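Local coordinates for protein pyrrolidone-carboxylate peptidase (Pyrococcus furiosus, PDB 1X10) that removes N-terminal pyroglutamyl (5-oxoproline) groups from peptides as a homotetrameric thiol peptidase, provided the next residue is not proline, at residues A[43-48]-A[139-144]; A[84-89]-A[101-106]; A[114-119]-A[200-205]. The protein carries 3 engineered substitutions. All coordinates share one frame; numbering follows the deposited sequence.

Contact 1 of 3, residues A[43-48]-A[139-144]. Engineered in segment 139-144: Ser142 (natural residue Cys).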
ATOM      1  N   VAL A  43      25.577  -2.117  10.794  1.00 11.64           N
ATOM      2  CA  VAL A  43      24.227  -2.586  11.084  1.00 12.66           C
ATOM      3  C   VAL A  43      24.430  -3.913  11.813  1.00 13.22           C
ATOM      4  O   VAL A  43      24.126  -4.992  11.299  1.00 12.40           O
ATOM      5  CB  VAL A  43      23.410  -2.791   9.787  1.00 13.12           C
ATOM      6  CG1 VAL A  43      22.001  -3.272  10.123  1.00 13.29           C
ATOM      7  CG2 VAL A  43      23.324  -1.470   9.017  1.00 12.83           C
ATOM      8  N   VAL A  44      24.954  -3.803  13.029  1.00 12.92           N
ATOM      9  CA  VAL A  44      25.271  -4.956  13.859  1.00 13.52           C
ATOM     10  C   VAL A  44      25.030  -4.625  15.326  1.00 13.41           C
ATOM     11  O   VAL A  44      25.592  -3.668  15.843  1.00 12.60           O
ATOM     12  CB  VAL A  44      26.761  -5.333  13.699  1.00 14.03           C
ATOM     13  CG1 VAL A  44      27.094  -6.543  14.577  1.00 14.21           C
ATOM     14  CG2 VAL A  44      27.078  -5.599  12.227  1.00 14.18           C
ATOM     15  N   PHE A  45      24.196  -5.413  15.997  1.00 13.84           N
ATOM     16  CA  PHE A  45      23.935  -5.165  17.407  1.00 14.49           C
ATOM     17  C   PHE A  45      25.235  -5.355  18.189  1.00 14.88           C
ATOM     18  O   PHE A  45      26.042  -6.220  17.858  1.00 14.48           O
ATOM     19  CB  PHE A  45      22.869  -6.124  17.940  1.00 14.68           C
ATOM     20  CG  PHE A  45      21.503  -5.902  17.355  1.00 14.65           C
ATOM     21  CD1 PHE A  45      20.979  -6.780  16.411  1.00 14.76           C
ATOM     22  CD2 PHE A  45      20.734  -4.816  17.761  1.00 14.28           C
ATOM     23  CE1 PHE A  45      19.701  -6.581  15.882  1.00 14.79           C
ATOM     24  CE2 PHE A  45      19.459  -4.606  17.241  1.00 14.48           C
ATOM     25  CZ  PHE A  45      18.939  -5.493  16.299  1.00 14.41           C
ATOM     26  N   GLY A  46      25.421  -4.550  19.231  1.00 15.24           N
ATOM     27  CA  GLY A  46      26.631  -4.641  20.030  1.00 15.77           C
ATOM     28  C   GLY A  46      27.719  -3.762  19.442  1.00 16.24           C
ATOM     29  O   GLY A  46      28.078  -2.733  20.015  1.00 16.44           O
ATOM     30  N   LYS A  47      28.238  -4.165  18.287  1.00 16.62           N
ATOM     31  CA  LYS A  47      29.283  -3.412  17.614  1.00 17.27           C
ATOM     32  C   LYS A  47      28.834  -1.972  17.364  1.00 17.60           C
ATOM     33  O   LYS A  47      29.607  -1.031  17.562  1.00 17.06           O
ATOM     34  CB  LYS A  47      29.637  -4.088  16.289  1.00 19.21           C
ATOM     35  CG  LYS A  47      30.858  -3.511  15.596  1.00 21.12           C
ATOM     36  CD  LYS A  47      31.316  -4.424  14.462  1.00 24.01           C
ATOM     37  CE  LYS A  47      31.681  -5.817  14.985  1.00 24.85           C
ATOM     38  NZ  LYS A  47      32.148  -6.741  13.908  1.00 25.93           N
ATOM     39  N   ALA A  48      27.584  -1.806  16.937  1.00 16.48           N
ATOM     40  CA  ALA A  48      27.044  -0.479  16.672  1.00 16.65           C
ATOM     41  C   ALA A  48      27.072   0.358  17.947  1.00 16.75           C
ATOM     42  O   ALA A  48      27.350   1.557  17.910  1.00 16.59           O
ATOM     43  CB  ALA A  48      25.620  -0.586  16.144  1.00 15.76           C
ATOM     44  N   LEU A 139      12.223  -1.770  15.721  1.00 11.87           N
ATOM     45  CA  LEU A 139      12.927  -2.344  16.869  1.00 12.31           C
ATOM     46  C   LEU A 139      14.192  -3.048  16.381  1.00 12.85           C
ATOM     47  O   LEU A 139      14.629  -4.058  16.951  1.00 12.71           O
ATOM     48  CB  LEU A 139      12.019  -3.338  17.611  1.00 12.87           C
ATOM     49  CG  LEU A 139      10.761  -2.734  18.247  1.00 12.88           C
ATOM     50  CD1 LEU A 139       9.911  -3.814  18.921  1.00 13.68           C
ATOM     51  CD2 LEU A 139      11.193  -1.706  19.260  1.00 12.40           C
ATOM     52  N   TYR A 140      14.773  -2.489  15.323  1.00 12.16           N
ATOM     53  CA  TYR A 140      15.982  -3.012  14.703  1.00 12.36           C
ATOM     54  C   TYR A 140      17.143  -2.075  15.065  1.00 11.92           C
ATOM     55  O   TYR A 140      17.160  -1.509  16.152  1.00 11.23           O
ATOM     56  CB  TYR A 140      15.761  -3.099  13.187  1.00 12.43           C
ATOM     57  CG  TYR A 140      16.805  -3.859  12.387  1.00 13.84           C
ATOM     58  CD1 TYR A 140      17.186  -5.156  12.737  1.00 14.42           C
ATOM     59  CD2 TYR A 140      17.363  -3.298  11.234  1.00 14.07           C
ATOM     60  CE1 TYR A 140      18.092  -5.878  11.956  1.00 14.98           C
ATOM     61  CE2 TYR A 140      18.272  -4.013  10.445  1.00 14.84           C
ATOM     62  CZ  TYR A 140      18.629  -5.300  10.812  1.00 14.96           C
ATOM     63  OH  TYR A 140      19.520  -6.004  10.034  1.00 14.57           O
ATOM     64  N   LEU A 141      18.107  -1.887  14.169  1.00 11.88           N
ATOM     65  CA  LEU A 141      19.241  -1.032  14.511  1.00 12.14           C
ATOM     66  C   LEU A 141      18.998   0.471  14.586  1.00 11.97           C
ATOM     67  O   LEU A 141      19.664   1.154  15.358  1.00 11.97           O
ATOM     68  CB  LEU A 141      20.423  -1.336  13.591  1.00 14.01           C
ATOM     69  CG  LEU A 141      21.181  -2.495  14.254  1.00 15.55           C
ATOM     70  CD1 LEU A 141      21.621  -3.509  13.247  1.00 16.55           C
ATOM     71  CD2 LEU A 141      22.344  -1.941  15.056  1.00 15.01           C
ATOM     72  N   SER A 142      18.056   0.994  13.809  1.00 10.94           N
ATOM     73  CA  SER A 142      17.785   2.428  13.867  1.00 10.69           C
ATOM     74  C   SER A 142      17.304   2.802  15.266  1.00 10.17           C
ATOM     75  O   SER A 142      17.819   3.740  15.870  1.00 10.40           O
ATOM     76  CB  SER A 142      16.732   2.821  12.831  1.00 10.44           C
ATOM     77  OG  SER A 142      17.253   2.674  11.519  1.00 10.20           O
ATOM     78  N   ASN A 143      16.324   2.061  15.779  1.00  9.80           N
ATOM     79  CA  ASN A 143      15.782   2.317  17.111  1.00 10.11           C
ATOM     80  C   ASN A 143      16.852   2.098  18.180  1.00 10.10           C
ATOM     81  O   ASN A 143      16.915   2.818  19.177  1.00  9.97           O
ATOM     82  CB  ASN A 143      14.595   1.389  17.382  1.00 10.20           C
ATOM     83  CG  ASN A 143      14.057   1.532  18.783  1.00 10.02           C
ATOM     84  OD1 ASN A 143      13.379   2.508  19.106  1.00  9.87           O
ATOM     85  ND2 ASN A 143      14.367   0.555  19.635  1.00 10.42           N
ATOM     86  N   TYR A 144      17.681   1.086  17.956  1.00 10.45           N
ATOM     87  CA  TYR A 144      18.767   0.714  18.857  1.00 10.35           C
ATOM     88  C   TYR A 144      19.692   1.918  19.075  1.00 10.35           C
ATOM     89  O   TYR A 144      19.952   2.319  20.212  1.00  9.98           O
ATOM     90  CB  TYR A 144      19.532  -0.457  18.230  1.00 10.38           C
ATOM     91  CG  TYR A 144      20.709  -1.012  19.005  1.00 11.18           C
ATOM     92  CD1 TYR A 144      20.524  -1.784  20.155  1.00 11.63           C
ATOM     93  CD2 TYR A 144      22.009  -0.846  18.528  1.00 10.85           C
ATOM     94  CE1 TYR A 144      21.615  -2.390  20.803  1.00 11.55           C
ATOM     95  CE2 TYR A 144      23.095  -1.441  19.161  1.00 11.77           C
ATOM     96  CZ  TYR A 144      22.892  -2.212  20.291  1.00 11.86           C
ATOM     97  OH  TYR A 144      23.972  -2.827  20.876  1.00 12.62           O
TER
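Val43 and Leu141 mark the closest approach of the two backbones, with CA atoms 6.2 Å apart, where the loop leading into helix 47-59 runs past the start of helix 141-156. The place matters because this helix start carries the nucleophile position of the catalytic triad of a C15 cysteine peptidase: Ser142, engineered here in place of cysteine, is hydrogen-bonded through OG to His166 NE2. Beside it Phe45, Tyr140 and Tyr144 form an aromatic cluster. Phe45 presents an edge to the face of Tyr144 in a T-shaped pair whose planes meet at 86°, and its CD2 stands 3.8 Å above the centre of the tyrosine ring. Leu141 covers one face of the same phenylalanine, its CG lying 4.2 Å from the Phe45 ring centroid in a CH-pi contact. Tyr140 closes the group more loosely: its ring is turned almost perpendicular to Phe45 but set obliquely, with CD1 4.0 Å from Phe45 CZ. Its hydroxyl is hydrogen-bonded to Pro91 O, outside the two segments, while Val43 CG1 lies 3.8 Å from Tyr140 CE2, oblique to the ring. Leu141 CD2 is 3.7 Å from Ala48 CB, which also sits at the edge of the Tyr144 ring. Amid these mostly buried side chains, the one hydrogen bond between the two segments is made by the Tyr144 hydroxyl. Tyr144 has CG anti to the backbone N (chi1 -180°), which sends the ring lengthwise toward the loop and brings the hydroxyl to the N-cap of helix 47-59. There Gly46 N donates to Tyr144 OH at 2.8 Å, bent to 145° at the hydrogen.

Contact 2 of 3, residues A[84-89]-A[101-106]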
ATOM      1  N   ASN A  84      12.992   1.027  24.509  1.00 12.41           N
ATOM      2  CA  ASN A  84      13.989   0.152  25.116  1.00 12.65           C
ATOM      3  C   ASN A  84      13.722  -1.320  24.822  1.00 13.15           C
ATOM      4  O   ASN A  84      13.428  -2.101  25.729  1.00 13.09           O
ATOM      5  CB  ASN A  84      14.027   0.390  26.626  1.00 12.23           C
ATOM      6  CG  ASN A  84      15.238  -0.239  27.290  1.00 13.16           C
ATOM      7  OD1 ASN A  84      16.132  -0.770  26.617  1.00 13.10           O
ATOM      8  ND2 ASN A  84      15.284  -0.174  28.616  1.00 12.24           N
ATOM      9  N   ALA A  85      13.828  -1.698  23.553  1.00 12.93           N
ATOM     10  CA  ALA A  85      13.586  -3.079  23.167  1.00 13.91           C
ATOM     11  C   ALA A  85      14.202  -3.426  21.825  1.00 14.45           C
ATOM     12  O   ALA A  85      14.359  -2.570  20.948  1.00 13.92           O
ATOM     13  CB  ALA A  85      12.079  -3.359  23.125  1.00 13.95           C
ATOM     14  N   ILE A  86      14.559  -4.695  21.683  1.00 14.74           N
ATOM     15  CA  ILE A  86      15.120  -5.207  20.446  1.00 15.14           C
ATOM     16  C   ILE A  86      14.277  -6.405  20.028  1.00 15.56           C
ATOM     17  O   ILE A  86      14.098  -7.349  20.802  1.00 15.10           O
ATOM     18  CB  ILE A  86      16.571  -5.690  20.624  1.00 15.29           C
ATOM     19  CG1 ILE A  86      17.452  -4.542  21.116  1.00 15.76           C
ATOM     20  CG2 ILE A  86      17.100  -6.233  19.301  1.00 14.90           C
ATOM     21  CD1 ILE A  86      18.836  -4.971  21.508  1.00 16.24           C
ATOM     22  N   ASP A  87      13.739  -6.352  18.816  1.00 15.83           N
ATOM     23  CA  ASP A  87      12.945  -7.448  18.281  1.00 17.11           C
ATOM     24  C   ASP A  87      13.125  -7.353  16.775  1.00 17.23           C
ATOM     25  O   ASP A  87      12.287  -6.796  16.066  1.00 16.49           O
ATOM     26  CB  ASP A  87      11.465  -7.305  18.646  1.00 18.41           C
ATOM     27  CG  ASP A  87      10.730  -8.641  18.611  1.00 20.72           C
ATOM     28  OD1 ASP A  87       9.478  -8.654  18.577  1.00 20.78           O
ATOM     29  OD2 ASP A  87      11.419  -9.690  18.627  1.00 21.31           O
ATOM     30  N   ALA A  88      14.241  -7.894  16.303  1.00 17.65           N
ATOM     31  CA  ALA A  88      14.595  -7.858  14.888  1.00 18.67           C
ATOM     32  C   ALA A  88      13.736  -8.741  13.990  1.00 19.48           C
ATOM     33  O   ALA A  88      13.583  -9.934  14.249  1.00 18.79           O
ATOM     34  CB  ALA A  88      16.059  -8.234  14.729  1.00 18.30           C
ATOM     35  N   ARG A  89      13.187  -8.147  12.931  1.00 20.39           N
ATOM     36  CA  ARG A  89      12.366  -8.884  11.975  1.00 21.91           C
ATOM     37  C   ARG A  89      13.321  -9.669  11.077  1.00 21.75           C
ATOM     38  O   ARG A  89      12.957 -10.700  10.510  1.00 21.73           O
ATOM     39  CB  ARG A  89      11.530  -7.924  11.121  1.00 23.99           C
ATOM     40  CG  ARG A  89      10.294  -8.571  10.500  1.00 27.98           C
ATOM     41  CD  ARG A  89       9.939  -7.939   9.160  1.00 30.53           C
ATOM     42  NE  ARG A  89      10.848  -8.389   8.108  1.00 33.23           N
ATOM     43  CZ  ARG A  89      10.852  -7.924   6.863  1.00 34.45           C
ATOM     44  NH1 ARG A  89       9.991  -6.982   6.500  1.00 35.59           N
ATOM     45  NH2 ARG A  89      11.717  -8.404   5.978  1.00 35.13           N
ATOM     46  N   GLU A 101      14.189  -8.383  23.932  1.00 27.21           N
ATOM     47  CA  GLU A 101      15.299  -8.120  24.822  1.00 25.99           C
ATOM     48  C   GLU A 101      15.450  -6.612  24.977  1.00 24.31           C
ATOM     49  O   GLU A 101      15.337  -5.868  24.006  1.00 23.61           O
ATOM     50  CB  GLU A 101      16.555  -8.725  24.207  1.00 27.13           C
ATOM     51  CG  GLU A 101      17.733  -8.862  25.122  1.00 29.54           C
ATOM     52  CD  GLU A 101      18.778  -9.771  24.520  1.00 30.55           C
ATOM     53  OE1 GLU A 101      18.474 -10.972  24.342  1.00 31.83           O
ATOM     54  OE2 GLU A 101      19.890  -9.286  24.214  1.00 31.80           O
ATOM     55  N   PRO A 102      15.690  -6.136  26.205  1.00 22.83           N
ATOM     56  CA  PRO A 102      15.844  -4.691  26.386  1.00 21.68           C
ATOM     57  C   PRO A 102      17.183  -4.227  25.824  1.00 20.75           C
ATOM     58  O   PRO A 102      18.113  -5.027  25.686  1.00 19.63           O
ATOM     59  CB  PRO A 102      15.773  -4.526  27.899  1.00 22.03           C
ATOM     60  CG  PRO A 102      16.420  -5.792  28.391  1.00 22.55           C
ATOM     61  CD  PRO A 102      15.795  -6.845  27.492  1.00 22.68           C
ATOM     62  N   ILE A 103      17.278  -2.945  25.490  1.00 19.24           N
ATOM     63  CA  ILE A 103      18.532  -2.399  24.974  1.00 17.97           C
ATOM     64  C   ILE A 103      19.408  -2.122  26.188  1.00 18.10           C
ATOM     65  O   ILE A 103      20.597  -2.448  26.202  1.00 17.61           O
ATOM     66  CB  ILE A 103      18.298  -1.087  24.196  1.00 17.34           C
ATOM     67  CG1 ILE A 103      17.449  -1.368  22.952  1.00 16.50           C
ATOM     68  CG2 ILE A 103      19.638  -0.458  23.814  1.00 17.68           C
ATOM     69  CD1 ILE A 103      17.071  -0.122  22.167  1.00 15.84           C
ATOM     70  N   VAL A 104      18.808  -1.517  27.207  1.00 17.62           N
ATOM     71  CA  VAL A 104      19.513  -1.210  28.447  1.00 18.30           C
ATOM     72  C   VAL A 104      18.655  -1.672  29.622  1.00 18.42           C
ATOM     73  O   VAL A 104      17.696  -1.001  30.007  1.00 17.39           O
ATOM     74  CB  VAL A 104      19.790   0.302  28.595  1.00 18.32           C
ATOM     75  CG1 VAL A 104      20.556   0.567  29.895  1.00 18.42           C
ATOM     76  CG2 VAL A 104      20.595   0.807  27.404  1.00 18.11           C
ATOM     77  N   PRO A 105      18.981  -2.841  30.196  1.00 18.87           N
ATOM     78  CA  PRO A 105      18.208  -3.357  31.328  1.00 18.79           C
ATOM     79  C   PRO A 105      18.051  -2.331  32.446  1.00 18.52           C
ATOM     80  O   PRO A 105      19.016  -1.680  32.842  1.00 19.09           O
ATOM     81  CB  PRO A 105      19.018  -4.576  31.764  1.00 19.62           C
ATOM     82  CG  PRO A 105      19.574  -5.077  30.467  1.00 19.18           C
ATOM     83  CD  PRO A 105      20.031  -3.796  29.797  1.00 19.11           C
ATOM     84  N   GLY A 106      16.826  -2.174  32.935  1.00 18.24           N
ATOM     85  CA  GLY A 106      16.576  -1.232  34.012  1.00 18.10           C
ATOM     86  C   GLY A 106      16.358   0.210  33.589  1.00 17.50           C
ATOM     87  O   GLY A 106      15.842   1.013  34.369  1.00 17.99           O
TER
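Asn84 grips the backbone at Ile103 and Val104 with its side-chain amide, and this is the tight part of the contact. OD1 takes two backbone N-H groups. Val104 N comes in the carbonyl plane on a lone pair, 2.8 Å from Asn84 OD1 and nearly straight at 169°, while Ile103 N approaches OD1 at 2.7 Å, tilted from that plane and more bent. ND2 returns a bond to Val104 O at 2.9 Å; the acceptor lies in the amide plane of Asn84. With chi1 at -167° the amide is turned away from its own backbone N and across to these groups, and three bonds then fix its rotation. Replacing Asn84 with alanine removes the amide and would probably leave the N-H groups of Ile103 and Val104 without their acceptor and this part of the loop less firmly held. On the inner side Ile86 CG1 meets Ile103 CG1 at 3.7 Å, the two side chains crossing at about a right angle, with Ile103 also resting on Asn143, Tyr147 and Leu148 of helix 141-156. The outer end is looser: Glu101 and Pro102 face solvent, and although Ile86 N is held at 2.7 Å by Glu101 O, the return bond from Glu101 N to Ile86 O stretches to 3.3 Å. Together they make one antiparallel, hydrogen-bonded bridge, an isolated beta bridge that pinches the long loop joining strands 76-83 and 110-112.

Contact 3 of 3, residues A[114-119]-A[200-205]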
ATOM      1  N   THR A 114      14.733  14.622  21.409  1.00 10.65           N
ATOM      2  CA  THR A 114      14.871  15.970  21.926  1.00 10.88           C
ATOM      3  C   THR A 114      15.172  16.964  20.804  1.00 11.29           C
ATOM      4  O   THR A 114      15.555  18.103  21.050  1.00 10.75           O
ATOM      5  CB  THR A 114      15.955  16.053  23.031  1.00 11.38           C
ATOM      6  OG1 THR A 114      17.131  15.360  22.610  1.00 10.08           O
ATOM      7  CG2 THR A 114      15.434  15.434  24.324  1.00 12.07           C
ATOM      8  N   LEU A 115      15.013  16.514  19.563  1.00 11.07           N
ATOM      9  CA  LEU A 115      15.199  17.402  18.426  1.00 11.54           C
ATOM     10  C   LEU A 115      13.873  18.147  18.328  1.00 12.04           C
ATOM     11  O   LEU A 115      12.839  17.646  18.779  1.00 12.96           O
ATOM     12  CB  LEU A 115      15.416  16.605  17.132  1.00 12.03           C
ATOM     13  CG  LEU A 115      16.690  15.770  16.977  1.00 11.48           C
ATOM     14  CD1 LEU A 115      16.645  15.039  15.646  1.00 11.28           C
ATOM     15  CD2 LEU A 115      17.913  16.674  17.043  1.00 11.66           C
ATOM     16  N   PRO A 116      13.881  19.365  17.772  1.00 12.24           N
ATOM     17  CA  PRO A 116      12.626  20.113  17.647  1.00 12.79           C
ATOM     18  C   PRO A 116      11.915  19.534  16.421  1.00 13.11           C
ATOM     19  O   PRO A 116      11.862  20.157  15.361  1.00 12.69           O
ATOM     20  CB  PRO A 116      13.108  21.547  17.439  1.00 12.48           C
ATOM     21  CG  PRO A 116      14.381  21.344  16.639  1.00 12.54           C
ATOM     22  CD  PRO A 116      15.037  20.175  17.347  1.00 12.45           C
ATOM     23  N   ILE A 117      11.372  18.328  16.582  1.00 13.69           N
ATOM     24  CA  ILE A 117      10.732  17.622  15.477  1.00 14.11           C
ATOM     25  C   ILE A 117       9.622  18.345  14.728  1.00 14.80           C
ATOM     26  O   ILE A 117       9.563  18.262  13.502  1.00 14.64           O
ATOM     27  CB  ILE A 117      10.234  16.219  15.917  1.00 13.99           C
ATOM     28  CG1 ILE A 117       9.080  16.332  16.910  1.00 14.52           C
ATOM     29  CG2 ILE A 117      11.388  15.443  16.553  1.00 13.14           C
ATOM     30  CD1 ILE A 117       8.511  14.962  17.314  1.00 15.49           C
ATOM     31  N   LYS A 118       8.747  19.054  15.434  1.00 15.30           N
ATOM     32  CA  LYS A 118       7.674  19.771  14.745  1.00 16.27           C
ATOM     33  C   LYS A 118       8.220  20.933  13.908  1.00 15.73           C
ATOM     34  O   LYS A 118       7.750  21.172  12.796  1.00 15.64           O
ATOM     35  CB  LYS A 118       6.625  20.274  15.745  1.00 16.87           C
ATOM     36  CG  LYS A 118       5.734  19.167  16.326  1.00 18.46           C
ATOM     37  CD  LYS A 118       5.000  18.405  15.213  1.00 20.00           C
ATOM     38  CE  LYS A 118       4.132  17.261  15.745  1.00 20.94           C
ATOM     39  NZ  LYS A 118       2.938  17.726  16.504  1.00 21.55           N
ATOM     40  N   LYS A 119       9.209  21.651  14.435  1.00 15.57           N
ATOM     41  CA  LYS A 119       9.801  22.760  13.691  1.00 15.59           C
ATOM     42  C   LYS A 119      10.556  22.238  12.468  1.00 14.71           C
ATOM     43  O   LYS A 119      10.548  22.862  11.405  1.00 13.99           O
ATOM     44  CB  LYS A 119      10.749  23.565  14.580  1.00 16.13           C
ATOM     45  CG  LYS A 119      10.044  24.379  15.652  1.00 17.95           C
ATOM     46  CD  LYS A 119      11.028  25.244  16.414  1.00 19.62           C
ATOM     47  CE  LYS A 119      10.314  26.149  17.408  1.00 21.14           C
ATOM     48  NZ  LYS A 119      11.277  26.980  18.181  1.00 22.65           N
ATOM     49  N   ILE A 200      19.529  19.758  10.728  1.00 12.37           N
ATOM     50  CA  ILE A 200      20.680  20.248  11.484  1.00 12.72           C
ATOM     51  C   ILE A 200      20.555  21.757  11.718  1.00 13.32           C
ATOM     52  O   ILE A 200      20.739  22.246  12.834  1.00 12.93           O
ATOM     53  CB  ILE A 200      22.005  19.959  10.730  1.00 13.08           C
ATOM     54  CG1 ILE A 200      22.211  18.449  10.594  1.00 11.67           C
ATOM     55  CG2 ILE A 200      23.174  20.585  11.477  1.00 12.69           C
ATOM     56  CD1 ILE A 200      23.372  18.067   9.704  1.00 12.31           C
ATOM     57  N   GLU A 201      20.234  22.488  10.657  1.00 14.13           N
ATOM     58  CA  GLU A 201      20.077  23.936  10.736  1.00 15.26           C
ATOM     59  C   GLU A 201      19.007  24.323  11.751  1.00 14.99           C
ATOM     60  O   GLU A 201      19.218  25.211  12.585  1.00 14.56           O
ATOM     61  CB  GLU A 201      19.707  24.497   9.361  1.00 16.76           C
ATOM     62  CG  GLU A 201      20.767  24.254   8.300  1.00 19.94           C
ATOM     63  CD  GLU A 201      20.298  24.600   6.896  1.00 21.99           C
ATOM     64  OE1 GLU A 201      21.106  24.439   5.959  1.00 23.57           O
ATOM     65  OE2 GLU A 201      19.132  25.025   6.721  1.00 23.45           O
ATOM     66  N   VAL A 202      17.863  23.648  11.687  1.00 14.91           N
ATOM     67  CA  VAL A 202      16.767  23.933  12.607  1.00 15.31           C
ATOM     68  C   VAL A 202      17.153  23.584  14.048  1.00 15.75           C
ATOM     69  O   VAL A 202      16.814  24.317  14.980  1.00 15.12           O
ATOM     70  CB  VAL A 202      15.494  23.159  12.203  1.00 15.14           C
ATOM     71  CG1 VAL A 202      14.382  23.410  13.217  1.00 15.05           C
ATOM     72  CG2 VAL A 202      15.052  23.591  10.801  1.00 15.43           C
ATOM     73  N   ALA A 203      17.863  22.475  14.231  1.00 16.08           N
ATOM     74  CA  ALA A 203      18.290  22.073  15.567  1.00 17.37           C
ATOM     75  C   ALA A 203      19.238  23.135  16.124  1.00 18.75           C
ATOM     76  O   ALA A 203      19.074  23.600  17.257  1.00 18.48           O
ATOM     77  CB  ALA A 203      18.990  20.715  15.518  1.00 17.00           C
ATOM     78  N   LEU A 204      20.224  23.524  15.321  1.00 19.97           N
ATOM     79  CA  LEU A 204      21.193  24.531  15.737  1.00 22.25           C
ATOM     80  C   LEU A 204      20.520  25.840  16.134  1.00 24.54           C
ATOM     81  O   LEU A 204      20.835  26.421  17.172  1.00 24.16           O
ATOM     82  CB  LEU A 204      22.200  24.795  14.613  1.00 21.89           C
ATOM     83  CG  LEU A 204      23.252  23.710  14.368  1.00 20.85           C
ATOM     84  CD1 LEU A 204      23.976  23.990  13.063  1.00 20.54           C
ATOM     85  CD2 LEU A 204      24.231  23.673  15.536  1.00 20.68           C
ATOM     86  N   GLU A 205      19.591  26.304  15.307  1.00 27.50           N
ATOM     87  CA  GLU A 205      18.880  27.544  15.588  1.00 31.29           C
ATOM     88  C   GLU A 205      18.093  27.433  16.888  1.00 33.42           C
ATOM     89  O   GLU A 205      17.879  28.425  17.588  1.00 32.75           O
ATOM     90  CB  GLU A 205      17.929  27.875  14.438  1.00 32.31           C
ATOM     91  CG  GLU A 205      18.636  28.248  13.148  1.00 34.77           C
ATOM     92  CD  GLU A 205      17.676  28.402  11.981  1.00 36.31           C
ATOM     93  OE1 GLU A 205      16.675  29.135  12.127  1.00 37.08           O
ATOM     94  OE2 GLU A 205      17.925  27.793  10.917  1.00 37.36           O
TER
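Pro116 and Val202 carry most of this small contact, a mere 173 Å² of buried surface between the run-up to helix 117-126 and one side of helix 189-206. The apolar contacts come first. The Pro116 ring and the Val202 side chain slide past each other in opposite directions, CG of the proline lying 4.0 Å from CG1 of the valine. The same CG lies over the helix backbone, 4.1 Å from Ala203 CA; the small side chain of Ala203 probably allows this close approach to the main chain. Lys119, about a turn further on, adds only the base of its side chain: CB sits 3.9 Å from Val202 CG1. The valine points that methyl away from its own N, a setting (chi1 177°) that lays CG1 between Pro116 CG and Lys119 CB. Leu115 contributes at the limit, with CD2 4.5 Å from Ala203 CB; it also packs on Ile65 of strand 63-69, while Ala203 lies on Ile63 of the same strand, so both segments rest on one strand of the central sheet.

Backbone bonding shapes the proline corner. Pro116 is the centre of an inverse gamma turn, closed by a weak bond from Ile117 N to Leu115 O at 2.7 Å, and it stands at the N-cap position of helix 117-126.

Charge lies at the exposed edge of the contact. The Lys119 chain runs extended beyond CG, away from the apolar patch, and its NZ forms a salt bridge with Glu206, just past the second segment. Lys118 turns elsewhere, to Asp100 of the second subunit.

Between the two segments themselves there is apolar packing without polar bonds, which makes the contact dependent on the fit of Pro116, Lys119 CB and Val202.

Overall arrangement
From the N terminus, segment 43-48 comes first, at the entry to helix 47-59, and contact 1 ties it to the start of helix 141-156, closing a loop of 90 residues. Nested inside that loop, contact 2 pinches off 11 residues of the connection between strands 76-83 and 110-112. The two touch: Leu139 O lies 3.1 Å from Asp87 N, a probable hydrogen bond, and Phe45 packs on Ile86. Contact 3 opens within the loop of contact 1 and closes near the C terminus, so these two cross. Their centres lie about 24 Å apart, on opposite sides of the chain's centre, and contact 3 joins helix 117-126 to helix 189-206.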